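Flagellin B1 (Methanocaldococcus jannaschii DSM 2661, PDB 5YA6) probably serves as a structural subunit of the archaellum, the filament that drives archaeal swimming, and binds a calcium ion in its globular domain. Local coordinates at residues K31-I36 with V119-A124; D46-K51 with L63-V68; L52-D57 with S136-Q141; T69-G74 with S82-W87. All blocks are in the same frame, centred on the assembly; numbering follows the deposited sequence.

Contact 1 (K31-I36 with V119-A124)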
loop_
_atom_site.group_PDB
_atom_site.type_symbol
_atom_site.label_atom_id
_atom_site.label_comp_id
_atom_site.label_asym_id
_atom_site.label_seq_id
_atom_site.Cartn_x
_atom_site.Cartn_y
_atom_site.Cartn_z
ATOM N N LYS B 31 -9.432 7.432 13.761
ATOM C CA LYS B 31 -9.579 8.349 12.671
ATOM C C LYS B 31 -8.219 8.686 12.076
ATOM O O LYS B 31 -7.170 8.720 12.837
ATOM C CB LYS B 31 -10.266 9.649 13.085
ATOM C CG LYS B 31 -11.730 9.557 13.478
ATOM C CD LYS B 31 -12.201 10.945 13.924
ATOM C CE LYS B 31 -13.677 10.997 13.950
ATOM N NZ LYS B 31 -14.139 12.345 14.434
ATOM N N LEU B 32 -8.208 8.896 10.757
ATOM C CA LEU B 32 -6.976 9.244 9.985
ATOM C C LEU B 32 -7.213 10.566 9.284
ATOM O O LEU B 32 -8.315 10.839 8.813
ATOM C CB LEU B 32 -6.591 8.193 8.936
ATOM C CG LEU B 32 -6.295 6.805 9.477
ATOM C CD1 LEU B 32 -6.225 5.819 8.358
ATOM C CD2 LEU B 32 -5.014 6.813 10.304
ATOM N N ALA B 33 -6.158 11.335 9.113
ATOM C CA ALA B 33 -6.177 12.555 8.334
ATOM C C ALA B 33 -4.994 12.469 7.366
ATOM O O ALA B 33 -3.795 12.492 7.798
ATOM C CB ALA B 33 -6.076 13.778 9.246
ATOM N N ILE B 34 -5.311 12.348 6.054
ATOM C CA ILE B 34 -4.269 12.136 5.039
ATOM C C ILE B 34 -4.085 13.410 4.262
ATOM O O ILE B 34 -5.016 13.872 3.545
ATOM C CB ILE B 34 -4.651 10.972 4.096
ATOM C CG1 ILE B 34 -4.883 9.711 4.930
ATOM C CG2 ILE B 34 -3.654 10.825 2.973
ATOM C CD1 ILE B 34 -5.654 8.628 4.168
ATOM N N TYR B 35 -2.926 14.023 4.401
ATOM C CA TYR B 35 -2.677 15.334 3.775
ATOM C C TYR B 35 -2.055 15.170 2.400
ATOM O O TYR B 35 -1.164 14.358 2.198
ATOM C CB TYR B 35 -1.789 16.222 4.610
ATOM C CG TYR B 35 -2.431 16.575 5.963
ATOM C CD1 TYR B 35 -2.427 15.714 7.037
ATOM C CD2 TYR B 35 -2.994 17.828 6.167
ATOM C CE1 TYR B 35 -3.018 16.034 8.249
ATOM C CE2 TYR B 35 -3.594 18.163 7.382
ATOM C CZ TYR B 35 -3.577 17.283 8.428
ATOM O OH TYR B 35 -4.210 17.639 9.622
ATOM N N ILE B 36 -2.667 15.895 1.461
ATOM C CA ILE B 36 -2.441 15.791 0.010
ATOM C C ILE B 36 -2.143 17.179 -0.614
ATOM O O ILE B 36 -2.777 18.156 -0.251
ATOM C CB ILE B 36 -3.705 15.236 -0.661
ATOM C CG1 ILE B 36 -4.024 13.817 -0.121
ATOM C CG2 ILE B 36 -3.594 15.311 -2.166
ATOM C CD1 ILE B 36 -2.994 12.766 -0.520
ATOM N N VAL B 119 -7.017 17.737 3.106
ATOM C CA VAL B 119 -6.867 16.595 4.016
ATOM C C VAL B 119 -8.000 15.632 3.750
ATOM O O VAL B 119 -9.147 16.045 3.496
ATOM C CB VAL B 119 -6.784 17.073 5.494
ATOM C CG1 VAL B 119 -8.068 17.783 5.915
ATOM C CG2 VAL B 119 -6.465 15.917 6.412
ATOM N N LEU B 120 -7.730 14.320 3.733
ATOM C CA LEU B 120 -8.776 13.304 3.575
ATOM C C LEU B 120 -9.060 12.861 4.976
ATOM O O LEU B 120 -8.206 12.305 5.654
ATOM C CB LEU B 120 -8.289 12.138 2.697
ATOM C CG LEU B 120 -7.600 12.581 1.403
ATOM C CD1 LEU B 120 -7.194 11.303 0.659
ATOM C CD2 LEU B 120 -8.479 13.458 0.502
ATOM N N LEU B 121 -10.294 13.055 5.386
ATOM C CA LEU B 121 -10.761 12.634 6.683
ATOM C C LEU B 121 -11.395 11.228 6.543
ATOM O O LEU B 121 -12.387 11.015 5.841
ATOM C CB LEU B 121 -11.777 13.697 7.211
ATOM C CG LEU B 121 -11.290 15.155 7.238
ATOM C CD1 LEU B 121 -12.479 16.046 7.634
ATOM C CD2 LEU B 121 -10.073 15.334 8.135
ATOM N N VAL B 122 -10.835 10.273 7.286
ATOM C CA VAL B 122 -11.244 8.865 7.259
ATOM C C VAL B 122 -11.587 8.352 8.657
ATOM O O VAL B 122 -10.795 8.553 9.584
ATOM C CB VAL B 122 -10.114 7.972 6.645
ATOM C CG1 VAL B 122 -10.519 6.493 6.618
ATOM C CG2 VAL B 122 -9.802 8.453 5.239
ATOM N N ASN B 123 -12.790 7.778 8.838
ATOM C CA ASN B 123 -13.124 7.162 10.086
ATOM C C ASN B 123 -12.686 5.754 10.023
ATOM O O ASN B 123 -13.358 4.876 9.438
ATOM C CB ASN B 123 -14.616 7.196 10.456
ATOM C CG ASN B 123 -14.809 6.781 11.916
ATOM O OD1 ASN B 123 -14.481 5.684 12.287
ATOM N ND2 ASN B 123 -15.236 7.714 12.767
ATOM N N ALA B 124 -11.484 5.510 10.535
ATOM C CA ALA B 124 -10.925 4.145 10.492
ATOM C C ALA B 124 -11.734 3.134 11.270
ATOM O O ALA B 124 -11.809 1.982 10.865
ATOM C CB ALA B 124 -9.500 4.163 11.035
#
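The Tyr35 ring carries Val119 on one face: CG2 of Val119 stands 3.7 Å from the ring centroid and almost on the ring normal, a CH-pi contact. His174, of the C-terminal histidine tag, also stacks with this ring. Within Val119, CG2 lies opposite the backbone N; besides facing the ring, this methyl also touches CB of Ala33, on the same face of the sheet, at 3.6 Å. Beneath these groups, strands 28-38 and 117-123 run antiparallel, at 162° between their short segments, as neighbours in the beta-sandwich of the archaellin globular domain, near the middle of the chain. Two hydrogen-bonded pairs hold them. Leu32 N donates to Val122 O at 2.9 Å, nearly straight and within the carbonyl plane, and Val122 N returns the bond to Leu32 O. Ile34 and Leu120 repeat the exchange, with Leu120 N donating to Ile34 O at 2.8 Å from a position tilted 28° off the carbonyl plane. On the sheet face opposite Tyr35 the side chains of the two segments are aliphatic: CB of Ile34 meets CB of Leu120 at 4.1 Å, and CG1 of Ile36 crosses obliquely over CG of Leu120. Strand 150-155 packs onto this side, with Phe154 against Leu32 and Ile152 against Ile34. At the solvent-facing end, the extended Lys31 chain passes Asn123, CE lying 3.8 Å from ND2, while Lys31 NZ bonds Phe79 O and Asn123 OD1 caps the N of Ala126, at the start of helix 124-128.

Contact 2 (D46-K51 with L63-V68)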
loop_
_atom_site.group_PDB
_atom_site.type_symbol
_atom_site.label_atom_id
_atom_site.label_comp_id
_atom_site.label_asym_id
_atom_site.label_seq_id
_atom_site.Cartn_x
_atom_site.Cartn_y
_atom_site.Cartn_z
ATOM N N ASP B 46 -9.209 17.108 -10.732
ATOM C CA ASP B 46 -10.553 16.951 -10.182
ATOM C C ASP B 46 -10.493 15.792 -9.172
ATOM O O ASP B 46 -10.110 14.659 -9.558
ATOM C CB ASP B 46 -11.513 16.613 -11.341
ATOM C CG ASP B 46 -12.944 16.374 -10.908
ATOM O OD1 ASP B 46 -13.302 16.688 -9.771
ATOM O OD2 ASP B 46 -13.724 15.843 -11.760
ATOM N N LEU B 47 -10.896 16.046 -7.919
ATOM C CA LEU B 47 -10.932 15.036 -6.839
ATOM C C LEU B 47 -12.232 14.278 -6.738
ATOM O O LEU B 47 -12.332 13.262 -6.045
ATOM C CB LEU B 47 -10.614 15.692 -5.463
ATOM C CG LEU B 47 -9.224 16.323 -5.330
ATOM C CD1 LEU B 47 -8.927 16.766 -3.935
ATOM C CD2 LEU B 47 -8.113 15.322 -5.761
ATOM N N LYS B 48 -13.274 14.747 -7.459
ATOM C CA LYS B 48 -14.600 14.258 -7.190
ATOM C C LYS B 48 -14.789 12.771 -7.515
ATOM O O LYS B 48 -15.595 12.133 -6.825
ATOM C CB LYS B 48 -15.674 15.147 -7.885
ATOM C CG LYS B 48 -15.789 16.509 -7.256
ATOM C CD LYS B 48 -16.776 17.475 -7.919
ATOM C CE LYS B 48 -16.442 17.837 -9.372
ATOM N NZ LYS B 48 -15.186 18.592 -9.481
ATOM N N ASN B 49 -14.034 12.164 -8.444
ATOM C CA ASN B 49 -14.103 10.690 -8.682
ATOM C C ASN B 49 -12.913 9.927 -8.137
ATOM O O ASN B 49 -12.709 8.765 -8.463
ATOM C CB ASN B 49 -14.204 10.454 -10.196
ATOM C CG ASN B 49 -15.469 10.994 -10.713
ATOM O OD1 ASN B 49 -15.497 12.053 -11.345
ATOM N ND2 ASN B 49 -16.560 10.364 -10.314
ATOM N N ALA B 50 -12.136 10.587 -7.296
ATOM C CA ALA B 50 -10.889 10.017 -6.803
ATOM C C ALA B 50 -11.198 8.933 -5.808
ATOM O O ALA B 50 -12.144 9.046 -4.993
ATOM C CB ALA B 50 -10.005 11.109 -6.187
ATOM N N LYS B 51 -10.429 7.836 -5.834
ATOM C CA LYS B 51 -10.673 6.724 -4.993
ATOM C C LYS B 51 -9.472 6.587 -4.067
ATOM O O LYS B 51 -8.346 6.785 -4.493
ATOM C CB LYS B 51 -10.864 5.465 -5.802
ATOM C CG LYS B 51 -12.201 5.477 -6.586
ATOM C CD LYS B 51 -12.254 4.530 -7.764
ATOM C CE LYS B 51 -13.639 4.545 -8.433
ATOM N NZ LYS B 51 -14.192 5.917 -8.788
ATOM N N LEU B 63 -12.587 3.702 -0.836
ATOM C CA LEU B 63 -13.419 4.790 -0.326
ATOM C C LEU B 63 -13.599 5.847 -1.356
ATOM O O LEU B 63 -12.670 6.277 -2.075
ATOM C CB LEU B 63 -12.795 5.448 0.916
ATOM C CG LEU B 63 -12.640 4.702 2.210
ATOM C CD1 LEU B 63 -11.585 3.663 2.150
ATOM C CD2 LEU B 63 -12.256 5.651 3.335
ATOM N N ASN B 64 -14.827 6.371 -1.403
ATOM C CA ASN B 64 -15.201 7.383 -2.366
ATOM C C ASN B 64 -15.453 8.760 -1.762
ATOM O O ASN B 64 -15.596 8.868 -0.521
ATOM C CB ASN B 64 -16.466 6.920 -3.119
ATOM C CG ASN B 64 -16.194 5.637 -3.896
ATOM O OD1 ASN B 64 -15.488 5.654 -4.899
ATOM N ND2 ASN B 64 -16.716 4.533 -3.409
ATOM N N TYR B 65 -15.480 9.783 -2.601
ATOM C CA TYR B 65 -15.591 11.171 -2.179
ATOM C C TYR B 65 -17.008 11.427 -1.620
ATOM O O TYR B 65 -17.972 11.336 -2.364
ATOM C CB TYR B 65 -15.280 12.041 -3.381
ATOM C CG TYR B 65 -15.284 13.546 -3.271
ATOM C CD1 TYR B 65 -16.485 14.274 -3.154
ATOM C CD2 TYR B 65 -14.120 14.260 -3.356
ATOM C CE1 TYR B 65 -16.467 15.632 -3.092
ATOM C CE2 TYR B 65 -14.096 15.643 -3.367
ATOM C CZ TYR B 65 -15.294 16.357 -3.223
ATOM O OH TYR B 65 -15.228 17.710 -3.264
ATOM N N SER B 66 -17.103 11.830 -0.360
ATOM C CA SER B 66 -18.429 12.172 0.195
ATOM C C SER B 66 -18.755 13.612 -0.018
ATOM O O SER B 66 -19.816 13.936 -0.613
ATOM C CB SER B 66 -18.442 11.876 1.690
ATOM O OG SER B 66 -19.724 12.182 2.214
ATOM N N THR B 67 -17.931 14.514 0.498
ATOM C CA THR B 67 -18.114 15.960 0.339
ATOM C C THR B 67 -16.810 16.720 0.691
ATOM O O THR B 67 -15.758 16.063 1.053
ATOM C CB THR B 67 -19.317 16.485 1.165
ATOM O OG1 THR B 67 -19.591 17.834 0.783
ATOM C CG2 THR B 67 -18.979 16.388 2.692
ATOM N N VAL B 68 -16.833 18.041 0.660
ATOM C CA VAL B 68 -15.727 18.890 1.005
ATOM C C VAL B 68 -16.196 19.929 2.057
ATOM O O VAL B 68 -17.378 20.341 2.041
ATOM C CB VAL B 68 -15.097 19.576 -0.247
ATOM C CG1 VAL B 68 -16.143 20.325 -1.069
ATOM C CG2 VAL B 68 -13.961 20.515 0.126
HETATM O O HOH W 1 -14.885 9.405 -5.468
#
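Water 1 is gripped by three backbone groups and joins residues 46-51 to strand 59-69: it accepts from Tyr65 N at 3.0 Å and donates to Ala50 O at 2.8 Å and to Lys48 O at 3.1 Å. The carbonyls belong to a type I turn, Leu47 to Ala50, closed by Ala50 N donating to Leu47 O. Under this turn lies the Tyr65 ring. With CG opposite its backbone N (chi1 -179°), the side chain leaves the strand toward the turn and runs alongside Lys48, whose CA sits over one ring face, 4.1 Å from the centroid, in a CH-pi contact; Thr67 O lies above the other face, toward the rim. Leu47 O comes obliquely to CD2 of Tyr65 at 3.4 Å, and CB of Leu47 touches CE2. A serine in place of Tyr65 would probably open a gap beneath the turn, leaving Lys48 and Leu47 without the ring that supports them. The turn is also braced from its own start, by an Asx turn: Asp46 OD1 takes Lys48 N from one side of the carboxylate plane and Lys48 NZ from the other, the latter a 2.7 Å salt bridge made possible by two bends late in the lysine chain. NZ bonds Asn109 O as well. Further along, CG of Lys51 lies beside Asn64 OD1 at 3.7 Å, while Lys51 NZ folds back to Asn49 O. Between turn and strand, a water thus satisfies two carbonyls and an N-H that do not pair directly, beside an aromatic ring packed against the turn.

Contact 3 (L52-D57 with S136-Q141)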
loop_
_atom_site.group_PDB
_atom_site.type_symbol
_atom_site.label_atom_id
_atom_site.label_comp_id
_atom_site.label_asym_id
_atom_site.label_seq_id
_atom_site.Cartn_x
_atom_site.Cartn_y
_atom_site.Cartn_z
ATOM N N LEU B 52 -9.772 6.327 -2.823
ATOM C CA LEU B 52 -8.818 6.048 -1.805
ATOM C C LEU B 52 -8.833 4.536 -1.545
ATOM O O LEU B 52 -9.811 3.974 -1.037
ATOM C CB LEU B 52 -9.139 6.836 -0.554
ATOM C CG LEU B 52 -8.187 6.614 0.636
ATOM C CD1 LEU B 52 -6.754 7.024 0.241
ATOM C CD2 LEU B 52 -8.653 7.382 1.845
ATOM N N PHE B 53 -7.676 3.903 -1.764
ATOM C CA PHE B 53 -7.482 2.450 -1.541
ATOM C C PHE B 53 -6.680 2.265 -0.297
ATOM O O PHE B 53 -5.650 2.908 -0.173
ATOM C CB PHE B 53 -6.750 1.852 -2.779
ATOM C CG PHE B 53 -7.510 1.978 -4.090
ATOM C CD1 PHE B 53 -8.390 0.981 -4.531
ATOM C CD2 PHE B 53 -7.321 3.044 -4.898
ATOM C CE1 PHE B 53 -9.115 1.138 -5.716
ATOM C CE2 PHE B 53 -8.019 3.196 -6.099
ATOM C CZ PHE B 53 -8.909 2.222 -6.520
ATOM N N LEU B 54 -7.151 1.488 0.650
ATOM C CA LEU B 54 -6.425 1.216 1.864
ATOM C C LEU B 54 -6.411 -0.277 2.193
ATOM O O LEU B 54 -7.465 -0.842 2.438
ATOM C CB LEU B 54 -7.093 1.900 3.023
ATOM C CG LEU B 54 -7.090 3.438 3.009
ATOM C CD1 LEU B 54 -7.978 3.976 4.138
ATOM C CD2 LEU B 54 -5.683 3.962 3.179
ATOM N N ILE B 55 -5.237 -0.860 2.377
ATOM C CA ILE B 55 -5.118 -2.235 2.830
ATOM C C ILE B 55 -4.729 -2.269 4.312
ATOM O O ILE B 55 -3.792 -1.608 4.770
ATOM C CB ILE B 55 -3.984 -2.951 2.037
ATOM C CG1 ILE B 55 -4.201 -2.918 0.538
ATOM C CG2 ILE B 55 -3.791 -4.410 2.538
ATOM C CD1 ILE B 55 -2.944 -3.044 -0.317
ATOM N N TYR B 56 -5.467 -3.093 5.099
ATOM C CA TYR B 56 -5.193 -3.234 6.524
ATOM C C TYR B 56 -5.818 -4.582 6.938
ATOM O O TYR B 56 -6.949 -4.878 6.585
ATOM C CB TYR B 56 -5.703 -2.000 7.377
ATOM C CG TYR B 56 -5.711 -2.329 8.848
ATOM C CD1 TYR B 56 -4.552 -2.579 9.550
ATOM C CD2 TYR B 56 -6.932 -2.504 9.540
ATOM C CE1 TYR B 56 -4.548 -3.017 10.862
ATOM C CE2 TYR B 56 -6.933 -2.847 10.872
ATOM C CZ TYR B 56 -5.770 -3.120 11.546
ATOM O OH TYR B 56 -5.783 -3.599 12.817
ATOM N N ASP B 57 -5.050 -5.398 7.639
ATOM C CA ASP B 57 -5.559 -6.555 8.335
ATOM C C ASP B 57 -6.246 -7.516 7.378
ATOM O O ASP B 57 -7.277 -8.031 7.675
ATOM C CB ASP B 57 -6.520 -6.115 9.476
ATOM C CG ASP B 57 -6.836 -7.258 10.483
ATOM O OD1 ASP B 57 -6.000 -8.134 10.706
ATOM O OD2 ASP B 57 -7.942 -7.267 10.999
ATOM N N SER B 136 0.617 -1.687 13.636
ATOM C CA SER B 136 -0.208 -2.123 12.557
ATOM C C SER B 136 0.304 -1.501 11.217
ATOM O O SER B 136 0.506 -0.282 11.072
ATOM C CB SER B 136 -1.626 -1.668 12.727
ATOM O OG SER B 136 -2.323 -2.430 13.705
ATOM N N GLU B 137 0.361 -2.341 10.185
ATOM C CA GLU B 137 0.769 -1.881 8.843
ATOM C C GLU B 137 -0.449 -1.404 8.061
ATOM O O GLU B 137 -1.438 -2.128 7.889
ATOM C CB GLU B 137 1.371 -3.022 8.024
ATOM C CG GLU B 137 2.578 -3.640 8.641
ATOM C CD GLU B 137 3.798 -2.795 8.575
ATOM O OE1 GLU B 137 3.745 -1.589 8.222
ATOM O OE2 GLU B 137 4.873 -3.344 8.932
ATOM N N VAL B 138 -0.355 -0.188 7.527
ATOM C CA VAL B 138 -1.357 0.371 6.643
ATOM C C VAL B 138 -0.740 0.838 5.343
ATOM O O VAL B 138 0.268 1.544 5.379
ATOM C CB VAL B 138 -2.088 1.606 7.307
ATOM C CG1 VAL B 138 -3.218 2.064 6.386
ATOM C CG2 VAL B 138 -2.737 1.142 8.615
ATOM N N SER B 139 -1.325 0.424 4.220
ATOM C CA SER B 139 -0.788 0.715 2.865
ATOM C C SER B 139 -1.931 1.230 2.005
ATOM O O SER B 139 -3.099 0.838 2.167
ATOM C CB SER B 139 -0.205 -0.561 2.228
ATOM O OG SER B 139 0.758 -1.094 3.073
ATOM N N GLY B 140 -1.663 2.158 1.113
ATOM C CA GLY B 140 -2.757 2.666 0.261
ATOM C C GLY B 140 -2.306 3.631 -0.809
ATOM O O GLY B 140 -1.147 4.033 -0.844
ATOM N N GLN B 141 -3.244 4.038 -1.683
ATOM C CA GLN B 141 -2.984 5.017 -2.699
ATOM C C GLN B 141 -4.281 5.838 -2.826
ATOM O O GLN B 141 -5.383 5.325 -2.640
ATOM C CB GLN B 141 -2.651 4.405 -4.073
ATOM C CG GLN B 141 -1.314 3.592 -4.013
ATOM C CD GLN B 141 -0.883 3.135 -5.404
ATOM O OE1 GLN B 141 -1.497 3.488 -6.405
ATOM N NE2 GLN B 141 0.240 2.388 -5.471
HETATM O O HOH W 2 -2.228 -4.660 7.787
#
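Tyr56 leans over the start of strand 137-143, and its ring meets Ser136 just before the strand and Glu137 and Val138 on it. Chi1 of 166° carries CG away from the backbone N; beyond CB and CG, atom CD1 comes to Glu137 O at 3.6 Å, the carbonyl oxygen lying at the ring edge and in its plane. The same CD1 touches CG2 of Val138. Next, CE1 rests 3.7 Å from CB of Ser136, and finally OH comes within 3.8 Å of Ser136 OG, whose hydrogen bond goes to Pro133 O. Asp57 CB covers the centre of one face, and Phe128 meets the ring with planes at about 60°. Water 2 extends the pairing beyond the last direct bond, accepting from Asp57 N and donating to Glu137 O. Along the strands, Ile55 N donates to Ser139 O at 2.7 Å, and Phe53 N gives a nearly straight 2.8 Å bond to Gln141 O. Between these pairs Gly140, with no side chain, lets Phe53 O come to 2.9 Å from its CA. On the side bearing Ile55, Ser139 and Gln141, the second subunit packs: Ser139 OG receives Gln141 NE2 of that subunit and also bonds Gln153 of its own chain, and Ile55 meets its counterpart. The arrangement is an antiparallel strand pair of the archaellin beta-sandwich, with one face buried inside the domain and the other in a subunit interface.

Contact 4 (T69-G74 with S82-W87)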
loop_
_atom_site.group_PDB
_atom_site.type_symbol
_atom_site.label_atom_id
_atom_site.label_comp_id
_atom_site.label_asym_id
_atom_site.label_seq_id
_atom_site.Cartn_x
_atom_site.Cartn_y
_atom_site.Cartn_z
ATOM N N THR B 69 -15.299 20.315 2.941
ATOM C CA THR B 69 -15.612 21.317 4.006
ATOM C C THR B 69 -14.458 22.254 4.176
ATOM O O THR B 69 -13.283 21.879 4.066
ATOM C CB THR B 69 -15.920 20.688 5.366
ATOM O OG1 THR B 69 -16.132 21.744 6.331
ATOM C CG2 THR B 69 -14.771 19.781 5.868
ATOM N N THR B 70 -14.777 23.549 4.423
ATOM C CA THR B 70 -13.767 24.517 4.726
ATOM C C THR B 70 -13.633 24.755 6.255
ATOM O O THR B 70 -12.836 25.541 6.669
ATOM C CB THR B 70 -14.148 25.854 4.160
ATOM O OG1 THR B 70 -15.530 26.054 4.484
ATOM C CG2 THR B 70 -13.998 25.910 2.572
ATOM N N ALA B 71 -14.357 23.999 7.026
ATOM C CA ALA B 71 -14.253 24.058 8.501
ATOM C C ALA B 71 -12.876 23.702 9.072
ATOM O O ALA B 71 -12.565 24.061 10.221
ATOM C CB ALA B 71 -15.316 23.143 9.117
ATOM N N THR B 72 -12.080 22.890 8.339
ATOM C CA THR B 72 -10.728 22.572 8.716
ATOM C C THR B 72 -9.728 23.692 8.508
ATOM O O THR B 72 -8.538 23.587 8.913
ATOM C CB THR B 72 -10.292 21.326 7.862
ATOM O OG1 THR B 72 -10.601 21.564 6.447
ATOM C CG2 THR B 72 -11.070 20.067 8.284
ATOM N N LEU B 73 -10.137 24.744 7.798
ATOM C CA LEU B 73 -9.197 25.786 7.405
ATOM C C LEU B 73 -8.684 26.579 8.630
ATOM O O LEU B 73 -9.493 27.100 9.411
ATOM C CB LEU B 73 -9.893 26.693 6.380
ATOM C CG LEU B 73 -9.064 27.708 5.631
ATOM C CD1 LEU B 73 -7.928 27.039 4.897
ATOM C CD2 LEU B 73 -9.970 28.430 4.636
ATOM N N GLY B 74 -7.359 26.555 8.820
ATOM C CA GLY B 74 -6.657 27.295 9.894
ATOM C C GLY B 74 -6.791 26.646 11.267
ATOM O O GLY B 74 -6.431 27.252 12.276
ATOM N N SER B 82 -17.479 18.167 16.817
ATOM C CA SER B 82 -18.281 19.382 17.093
ATOM C C SER B 82 -17.966 20.525 16.172
ATOM O O SER B 82 -18.904 21.214 15.682
ATOM C CB SER B 82 -18.181 19.787 18.581
ATOM O OG SER B 82 -18.688 18.718 19.320
ATOM N N ALA B 83 -16.685 20.770 15.962
ATOM C CA ALA B 83 -16.221 21.886 15.154
ATOM C C ALA B 83 -16.317 21.543 13.663
ATOM O O ALA B 83 -16.622 22.401 12.831
ATOM C CB ALA B 83 -14.806 22.248 15.533
ATOM N N ILE B 84 -16.076 20.253 13.350
ATOM C CA ILE B 84 -16.131 19.763 11.960
ATOM C C ILE B 84 -17.205 18.682 11.869
ATOM O O ILE B 84 -16.958 17.519 12.016
ATOM C CB ILE B 84 -14.707 19.303 11.557
ATOM C CG1 ILE B 84 -13.695 20.465 11.637
ATOM C CG2 ILE B 84 -14.746 18.764 10.107
ATOM C CD1 ILE B 84 -12.294 20.012 11.903
ATOM N N THR B 85 -18.472 19.091 11.736
ATOM C CA THR B 85 -19.587 18.200 11.855
ATOM C C THR B 85 -19.699 17.257 10.657
ATOM O O THR B 85 -20.305 16.206 10.766
ATOM C CB THR B 85 -20.943 19.019 11.954
ATOM O OG1 THR B 85 -20.971 20.036 10.931
ATOM C CG2 THR B 85 -20.983 19.714 13.324
ATOM N N ASP B 86 -19.039 17.621 9.551
ATOM C CA ASP B 86 -19.010 16.743 8.370
ATOM C C ASP B 86 -18.226 15.442 8.616
ATOM O O ASP B 86 -18.321 14.527 7.828
ATOM C CB ASP B 86 -18.449 17.462 7.122
ATOM C CG ASP B 86 -19.447 18.445 6.479
ATOM O OD1 ASP B 86 -20.637 18.304 6.711
ATOM O OD2 ASP B 86 -18.990 19.371 5.808
ATOM N N TRP B 87 -17.508 15.320 9.743
ATOM C CA TRP B 87 -17.080 13.965 10.190
ATOM C C TRP B 87 -18.188 12.930 10.211
ATOM O O TRP B 87 -17.930 11.742 10.115
ATOM C CB TRP B 87 -16.441 13.990 11.596
ATOM C CG TRP B 87 -14.958 14.242 11.579
ATOM C CD1 TRP B 87 -14.323 15.346 11.933
ATOM C CD2 TRP B 87 -13.955 13.317 11.143
ATOM N NE1 TRP B 87 -12.960 15.219 11.696
ATOM C CE2 TRP B 87 -12.719 13.958 11.246
ATOM C CE3 TRP B 87 -14.004 12.006 10.661
ATOM C CZ2 TRP B 87 -11.498 13.299 10.949
ATOM C CZ3 TRP B 87 -12.817 11.376 10.348
ATOM C CH2 TRP B 87 -11.610 12.025 10.458
HETATM O O HOH W 3 -17.945 20.281 8.737
#
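Chi1 of 177° sets Thr69 OG1 opposite its backbone N, where it meets Ala71 N; CB of Thr69 faces Asp86, whose chi1 of -76° brings OD2 to 3.4 Å from that CB, and the two side chains slide past each other in opposite directions. The OG1 bond makes an ST turn, accepting from Ala71 N at 3.0 Å, and a type I turn from Thr70 to Leu73 follows directly. Both segments belong to the long connection between strands 59-69 and 94-99 of the archaellin beta-sandwich, folded so that its start and its later 3-10 turn lie together. A valine replacing Thr69 would probably leave Ala71 N without its OG1 acceptor and take away the ST turn, and with it the weak link to the water. Ile84 provides the apolar part of the joint: its CG1, opposite its own carbonyl carbon, meets CB of Ala71 at 4.0 Å, while CG2 faces the methyl of Thr69. Thr72 OG1 is held by Val99 O. Water 3 accepts from Asp86 N at 3.0 Å and has a weak link to Thr69 OG1. Crossing the Thr72 side chain at about a right angle, Ile84 ends with CD1 3.8 Å from CG2 of Thr72.

In the fold
Contacts 1 and 3 are buried antiparallel strand pairs of the same sheet, bonded backbone to backbone; contact 1 sits at the middle of the domain, whereas contact 3 also backs onto the second subunit. Contacts 2 and 4 are partly exposed: contact 2 sets a turn against a strand through a firm water bridge and a ring; contact 4 holds two parts of one loop mainly by apolar touches, with a weak water link. Leu52 ties the two strand pairs together by packing on Ile34 and Val122, and its carbonyl reaches Leu63 N, linking contact 3 to contact 2. Strand 59-69 leads from contact 2 into contact 4, where Trp87 returns to cover Lys31 and Leu121 of contact 1.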